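Local coordinates for protein xyloglucan-specific endo-beta-1,4-glucanase (PDB 4W88) that hydrolyses xyloglucan as a family 5 glycoside hydrolase, probably cutting internal beta-1,4-glucosidic bonds of the glucan backbone, at residues A[72-85]-A[123-135]. The protein carries 1 engineered substitution. Sequence-based numbering, arbitrary orientation.
Engineered in segment 72-85: T75 (natural residue Pro).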
loop_
_atom_site.group_PDB
_atom_site.type_symbol
_atom_site.label_atom_id
_atom_site.label_comp_id
_atom_site.label_asym_id
_atom_site.label_seq_id
_atom_site.Cartn_x
_atom_site.Cartn_y
_atom_site.Cartn_z
ATOM N N PRO A 72 -7.855 26.341 1.815
ATOM C CA PRO A 72 -8.580 25.139 1.364
ATOM C C PRO A 72 -8.103 24.506 0.039
ATOM O O PRO A 72 -8.603 23.448 -0.349
ATOM C CB PRO A 72 -10.003 25.643 1.183
ATOM C CG PRO A 72 -9.811 27.077 0.777
ATOM C CD PRO A 72 -8.592 27.583 1.481
ATOM N N GLU A 73 -7.167 25.141 -0.662
ATOM C CA GLU A 73 -6.670 24.614 -1.930
ATOM C C GLU A 73 -5.713 23.425 -1.775
ATOM O O GLU A 73 -5.752 22.498 -2.574
ATOM C CB GLU A 73 -5.998 25.698 -2.762
ATOM C CG GLU A 73 -6.942 26.864 -3.142
ATOM C CD GLU A 73 -7.072 27.923 -2.082
ATOM O OE1 GLU A 73 -6.331 27.956 -1.054
ATOM O OE2 GLU A 73 -7.901 28.806 -2.297
ATOM N N TYR A 74 -4.920 23.469 -0.710
ATOM C CA TYR A 74 -3.945 22.455 -0.444
ATOM C C TYR A 74 -3.080 22.175 -1.704
ATOM O O TYR A 74 -2.870 21.012 -2.073
ATOM C CB TYR A 74 -4.611 21.181 0.063
ATOM C CG TYR A 74 -5.335 21.328 1.351
ATOM C CD1 TYR A 74 -4.663 21.438 2.560
ATOM C CD2 TYR A 74 -6.701 21.249 1.385
ATOM C CE1 TYR A 74 -5.388 21.574 3.734
ATOM C CE2 TYR A 74 -7.428 21.327 2.561
ATOM C CZ TYR A 74 -6.760 21.481 3.744
ATOM O OH TYR A 74 -7.360 21.525 4.999
ATOM N N THR A 75 -2.669 23.235 -2.389
ATOM C CA THR A 75 -1.972 23.071 -3.644
ATOM C C THR A 75 -0.636 22.289 -3.416
ATOM O O THR A 75 0.185 22.649 -2.556
ATOM C CB THR A 75 -1.638 24.432 -4.245
ATOM O OG1 THR A 75 -2.846 25.072 -4.456
ATOM C CG2 THR A 75 -0.852 24.322 -5.593
ATOM N N ILE A 76 -0.444 21.242 -4.190
ATOM C CA ILE A 76 0.787 20.460 -4.125
ATOM C C ILE A 76 1.920 21.242 -4.796
ATOM O O ILE A 76 1.795 21.725 -5.959
ATOM C CB ILE A 76 0.623 19.081 -4.771
ATOM C CG1 ILE A 76 -0.591 18.267 -4.215
ATOM C CG2 ILE A 76 1.909 18.294 -4.695
ATOM C CD1 ILE A 76 -0.940 17.061 -5.058
ATOM N N SER A 77 3.026 21.410 -4.065
ATOM C CA SER A 77 4.173 22.146 -4.597
ATOM C C SER A 77 4.542 21.561 -5.957
ATOM O O SER A 77 4.644 20.346 -6.112
ATOM C CB SER A 77 5.361 22.031 -3.656
ATOM O OG SER A 77 6.342 22.954 -4.038
ATOM N N ALA A 78 4.732 22.437 -6.948
ATOM C CA ALA A 78 5.001 21.965 -8.301
ATOM C C ALA A 78 6.190 21.047 -8.384
ATOM O O ALA A 78 6.150 20.063 -9.178
ATOM C CB ALA A 78 5.190 23.134 -9.261
ATOM N N ASP A 79 7.270 21.337 -7.655
ATOM C CA ASP A 79 8.460 20.529 -7.741
ATOM C C ASP A 79 8.215 19.090 -7.225
ATOM O O ASP A 79 8.734 18.096 -7.748
ATOM C CB ASP A 79 9.587 21.186 -6.954
ATOM C CG ASP A 79 9.238 21.463 -5.387
ATOM O OD1 ASP A 79 8.152 21.519 -4.820
ATOM O OD2 ASP A 79 10.166 21.707 -4.623
ATOM N N TRP A 80 7.421 18.986 -6.158
ATOM C CA TRP A 80 7.064 17.716 -5.587
ATOM C C TRP A 80 6.154 16.915 -6.520
ATOM O O TRP A 80 6.446 15.705 -6.786
ATOM C CB TRP A 80 6.408 17.853 -4.230
ATOM C CG TRP A 80 6.133 16.576 -3.561
ATOM C CD1 TRP A 80 4.930 16.015 -3.294
ATOM C CD2 TRP A 80 7.113 15.691 -3.023
ATOM N NE1 TRP A 80 5.109 14.836 -2.611
ATOM C CE2 TRP A 80 6.445 14.626 -2.446
ATOM C CE3 TRP A 80 8.515 15.715 -2.989
ATOM C CZ2 TRP A 80 7.114 13.574 -1.815
ATOM C CZ3 TRP A 80 9.195 14.722 -2.342
ATOM C CH2 TRP A 80 8.489 13.661 -1.727
ATOM N N LEU A 81 5.115 17.562 -7.052
ATOM C CA LEU A 81 4.311 16.860 -8.011
ATOM C C LEU A 81 5.120 16.365 -9.239
ATOM O O LEU A 81 4.919 15.206 -9.678
ATOM C CB LEU A 81 3.181 17.768 -8.490
ATOM C CG LEU A 81 2.183 17.132 -9.465
ATOM C CD1 LEU A 81 1.518 15.945 -8.875
ATOM C CD2 LEU A 81 1.093 18.137 -9.782
ATOM N N ALA A 82 6.031 17.184 -9.750
ATOM C CA ALA A 82 6.924 16.789 -10.837
ATOM C C ALA A 82 7.776 15.581 -10.496
ATOM O O ALA A 82 7.905 14.663 -11.302
ATOM C CB ALA A 82 7.744 17.932 -11.334
ATOM N N ARG A 83 8.290 15.540 -9.271
ATOM C CA ARG A 83 9.113 14.412 -8.859
ATOM C C ARG A 83 8.343 13.137 -8.712
ATOM O O ARG A 83 8.786 12.100 -9.163
ATOM C CB ARG A 83 9.884 14.747 -7.582
ATOM C CG ARG A 83 10.789 13.643 -7.114
ATOM C CD ARG A 83 11.781 13.201 -8.197
ATOM N NE ARG A 83 12.557 12.098 -7.691
ATOM C CZ ARG A 83 13.184 11.201 -8.460
ATOM N NH1 ARG A 83 13.185 11.307 -9.773
ATOM N NH2 ARG A 83 13.756 10.160 -7.914
ATOM N N VAL A 84 7.171 13.231 -8.108
ATOM C CA VAL A 84 6.258 12.083 -8.021
ATOM C C VAL A 84 5.968 11.526 -9.399
ATOM O O VAL A 84 6.100 10.317 -9.622
ATOM C CB VAL A 84 4.970 12.471 -7.334
ATOM C CG1 VAL A 84 3.997 11.325 -7.334
ATOM C CG2 VAL A 84 5.274 12.842 -5.852
ATOM N N LYS A 85 5.668 12.430 -10.356
ATOM C CA LYS A 85 5.412 11.999 -11.729
ATOM C C LYS A 85 6.665 11.317 -12.370
ATOM O O LYS A 85 6.534 10.328 -13.093
ATOM C CB LYS A 85 4.984 13.203 -12.527
ATOM C CG LYS A 85 4.750 12.946 -13.974
ATOM C CD LYS A 85 4.036 14.129 -14.723
ATOM C CE LYS A 85 2.566 14.089 -14.386
ATOM N NZ LYS A 85 1.775 14.971 -15.362
ATOM N N GLU A 123 -10.055 17.938 2.505
ATOM C CA GLU A 123 -8.598 17.900 2.267
ATOM C C GLU A 123 -8.245 16.690 1.345
ATOM O O GLU A 123 -7.486 16.836 0.389
ATOM C CB GLU A 123 -7.751 17.909 3.537
ATOM C CG GLU A 123 -6.279 17.846 3.204
ATOM C CD GLU A 123 -5.301 18.353 4.269
ATOM O OE1 GLU A 123 -4.090 18.453 3.955
ATOM O OE2 GLU A 123 -5.756 18.665 5.387
ATOM N N LEU A 124 -8.763 15.517 1.675
ATOM C CA LEU A 124 -8.494 14.322 0.852
ATOM C C LEU A 124 -8.893 14.533 -0.610
ATOM O O LEU A 124 -8.146 14.200 -1.531
ATOM C CB LEU A 124 -9.222 13.114 1.429
ATOM C CG LEU A 124 -8.930 11.738 0.802
ATOM C CD1 LEU A 124 -7.484 11.327 0.974
ATOM C CD2 LEU A 124 -9.817 10.637 1.319
ATOM N N ALA A 125 -10.079 15.088 -0.804
ATOM C CA ALA A 125 -10.593 15.336 -2.147
ATOM C C ALA A 125 -9.736 16.381 -2.880
ATOM O O ALA A 125 -9.504 16.251 -4.096
ATOM C CB ALA A 125 -12.051 15.781 -2.081
ATOM N N ALA A 126 -9.342 17.451 -2.192
ATOM C CA ALA A 126 -8.512 18.426 -2.805
ATOM C C ALA A 126 -7.162 17.913 -3.315
ATOM O O ALA A 126 -6.679 18.324 -4.404
ATOM C CB ALA A 126 -8.322 19.620 -1.899
ATOM N N ILE A 127 -6.553 16.976 -2.549
ATOM C CA ILE A 127 -5.264 16.426 -2.912
ATOM C C ILE A 127 -5.552 15.518 -4.140
ATOM O O ILE A 127 -4.806 15.581 -5.131
ATOM C CB ILE A 127 -4.689 15.647 -1.740
ATOM C CG1 ILE A 127 -4.267 16.602 -0.573
ATOM C CG2 ILE A 127 -3.480 14.791 -2.171
ATOM C CD1 ILE A 127 -4.002 15.869 0.728
ATOM N N TRP A 128 -6.577 14.652 -4.036
ATOM C CA TRP A 128 -6.834 13.687 -5.079
ATOM C C TRP A 128 -7.303 14.324 -6.364
ATOM O O TRP A 128 -7.008 13.773 -7.459
ATOM C CB TRP A 128 -7.735 12.563 -4.601
ATOM C CG TRP A 128 -6.947 11.500 -3.922
ATOM C CD1 TRP A 128 -6.901 11.227 -2.587
ATOM C CD2 TRP A 128 -5.991 10.658 -4.543
ATOM N NE1 TRP A 128 -5.959 10.213 -2.355
ATOM C CE2 TRP A 128 -5.411 9.846 -3.551
ATOM C CE3 TRP A 128 -5.602 10.471 -5.882
ATOM C CZ2 TRP A 128 -4.440 8.866 -3.853
ATOM C CZ3 TRP A 128 -4.626 9.534 -6.161
ATOM C CH2 TRP A 128 -4.032 8.759 -5.163
ATOM N N LYS A 129 -8.038 15.447 -6.297
ATOM C CA LYS A 129 -8.372 16.141 -7.554
ATOM C C LYS A 129 -7.086 16.508 -8.310
ATOM O O LYS A 129 -7.026 16.327 -9.535
ATOM C CB LYS A 129 -9.235 17.381 -7.285
ATOM C CG LYS A 129 -9.559 18.306 -8.465
ATOM C CD LYS A 129 -10.556 19.398 -8.036
ATOM C CE LYS A 129 -11.197 20.137 -9.177
ATOM N NZ LYS A 129 -10.248 21.051 -9.720
ATOM N N GLN A 130 -6.075 17.036 -7.576
ATOM C CA GLN A 130 -4.841 17.433 -8.191
ATOM C C GLN A 130 -4.066 16.257 -8.740
ATOM O O GLN A 130 -3.505 16.343 -9.868
ATOM C CB GLN A 130 -3.944 18.215 -7.251
ATOM C CG GLN A 130 -4.533 19.508 -6.788
ATOM C CD GLN A 130 -3.658 20.136 -5.724
ATOM O OE1 GLN A 130 -2.554 20.642 -5.971
ATOM N NE2 GLN A 130 -4.128 20.027 -4.490
ATOM N N LEU A 131 -4.008 15.174 -7.977
ATOM C CA LEU A 131 -3.274 13.961 -8.432
ATOM C C LEU A 131 -3.946 13.362 -9.656
ATOM O O LEU A 131 -3.301 13.018 -10.621
ATOM C CB LEU A 131 -3.141 12.937 -7.314
ATOM C CG LEU A 131 -2.216 13.379 -6.163
ATOM C CD1 LEU A 131 -2.336 12.250 -5.102
ATOM C CD2 LEU A 131 -0.834 13.589 -6.654
ATOM N N ALA A 132 -5.276 13.239 -9.594
ATOM C CA ALA A 132 -6.028 12.724 -10.701
ATOM C C ALA A 132 -5.837 13.618 -11.965
ATOM O O ALA A 132 -5.665 13.099 -13.063
ATOM C CB ALA A 132 -7.506 12.602 -10.342
ATOM N N GLU A 133 -5.870 14.926 -11.824
ATOM C CA GLU A 133 -5.668 15.813 -12.983
ATOM C C GLU A 133 -4.245 15.504 -13.572
ATOM O O GLU A 133 -4.065 15.460 -14.791
ATOM C CB GLU A 133 -5.793 17.293 -12.652
ATOM C CG GLU A 133 -7.175 17.878 -12.819
ATOM C CD GLU A 133 -7.860 17.666 -14.184
ATOM O OE1 GLU A 133 -7.317 18.001 -15.247
ATOM O OE2 GLU A 133 -8.989 17.191 -14.176
ATOM N N ALA A 134 -3.236 15.369 -12.720
ATOM C CA ALA A 134 -1.892 15.235 -13.183
ATOM C C ALA A 134 -1.674 13.948 -13.935
ATOM O O ALA A 134 -0.871 13.882 -14.886
ATOM C CB ALA A 134 -0.931 15.277 -12.028
ATOM N N PHE A 135 -2.367 12.899 -13.501
ATOM C CA PHE A 135 -2.205 11.554 -14.040
ATOM C C PHE A 135 -3.384 11.108 -14.904
ATOM O O PHE A 135 -3.506 9.935 -15.247
ATOM C CB PHE A 135 -1.953 10.562 -12.882
ATOM C CG PHE A 135 -0.667 10.767 -12.211
ATOM C CD1 PHE A 135 0.491 10.300 -12.817
ATOM C CD2 PHE A 135 -0.558 11.368 -10.995
ATOM C CE1 PHE A 135 1.699 10.435 -12.211
ATOM C CE2 PHE A 135 0.678 11.543 -10.414
ATOM C CZ PHE A 135 1.809 11.065 -11.005
#
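Q130 NE2 is held by two carbonyls, Y74 O across the contact and A126 O one turn back in its own helix. The bond from Q130 NE2 to Y74 O is 2.9 Å long and nearly straight. The one from Q130 NE2 to A126 O measures 3.1 Å. Both acceptors lie close to the amide plane, but NE2 stands above the plane of each carbonyl. The OE1 of Q130 takes the backbone N of I76 at 2.8 Å, on a lone pair. The three bonds together fix the amide's rotation; the two to Y74 and I76 pin the loop to the helix. CG lies beside the backbone N (chi1 -63°) and the chain then runs out extended, which carries the amide to the loop. T75, an engineered residue, sits between the two loop anchors.

E123 lies over one face of the Y74 ring. Its CG is 3.6 Å from the Y74 ring centroid, a CH-pi contact, and its carboxylate is stacked 14° from parallel with the ring, offset toward the rim. A126 CB meets the same ring at its edge.

At the end of the same loop segment, I76 CD1 touches L131 CD2 at 3.8 Å. In the following helix, L81 CD1 packs against both L131 CD2 and A134 CB. K85, bent at chi3, brings NZ to A134 O at 2.9 Å, near the helix end. The F135 ring has V84 CG1 at its edge; F135 and V84 both reach L100 of strand 97-101.

The arrangement joins neighbouring outer helices, 78-92 and 117-134, of a (beta/alpha)8 TIM barrel, the fold of family 5 glycoside hydrolases.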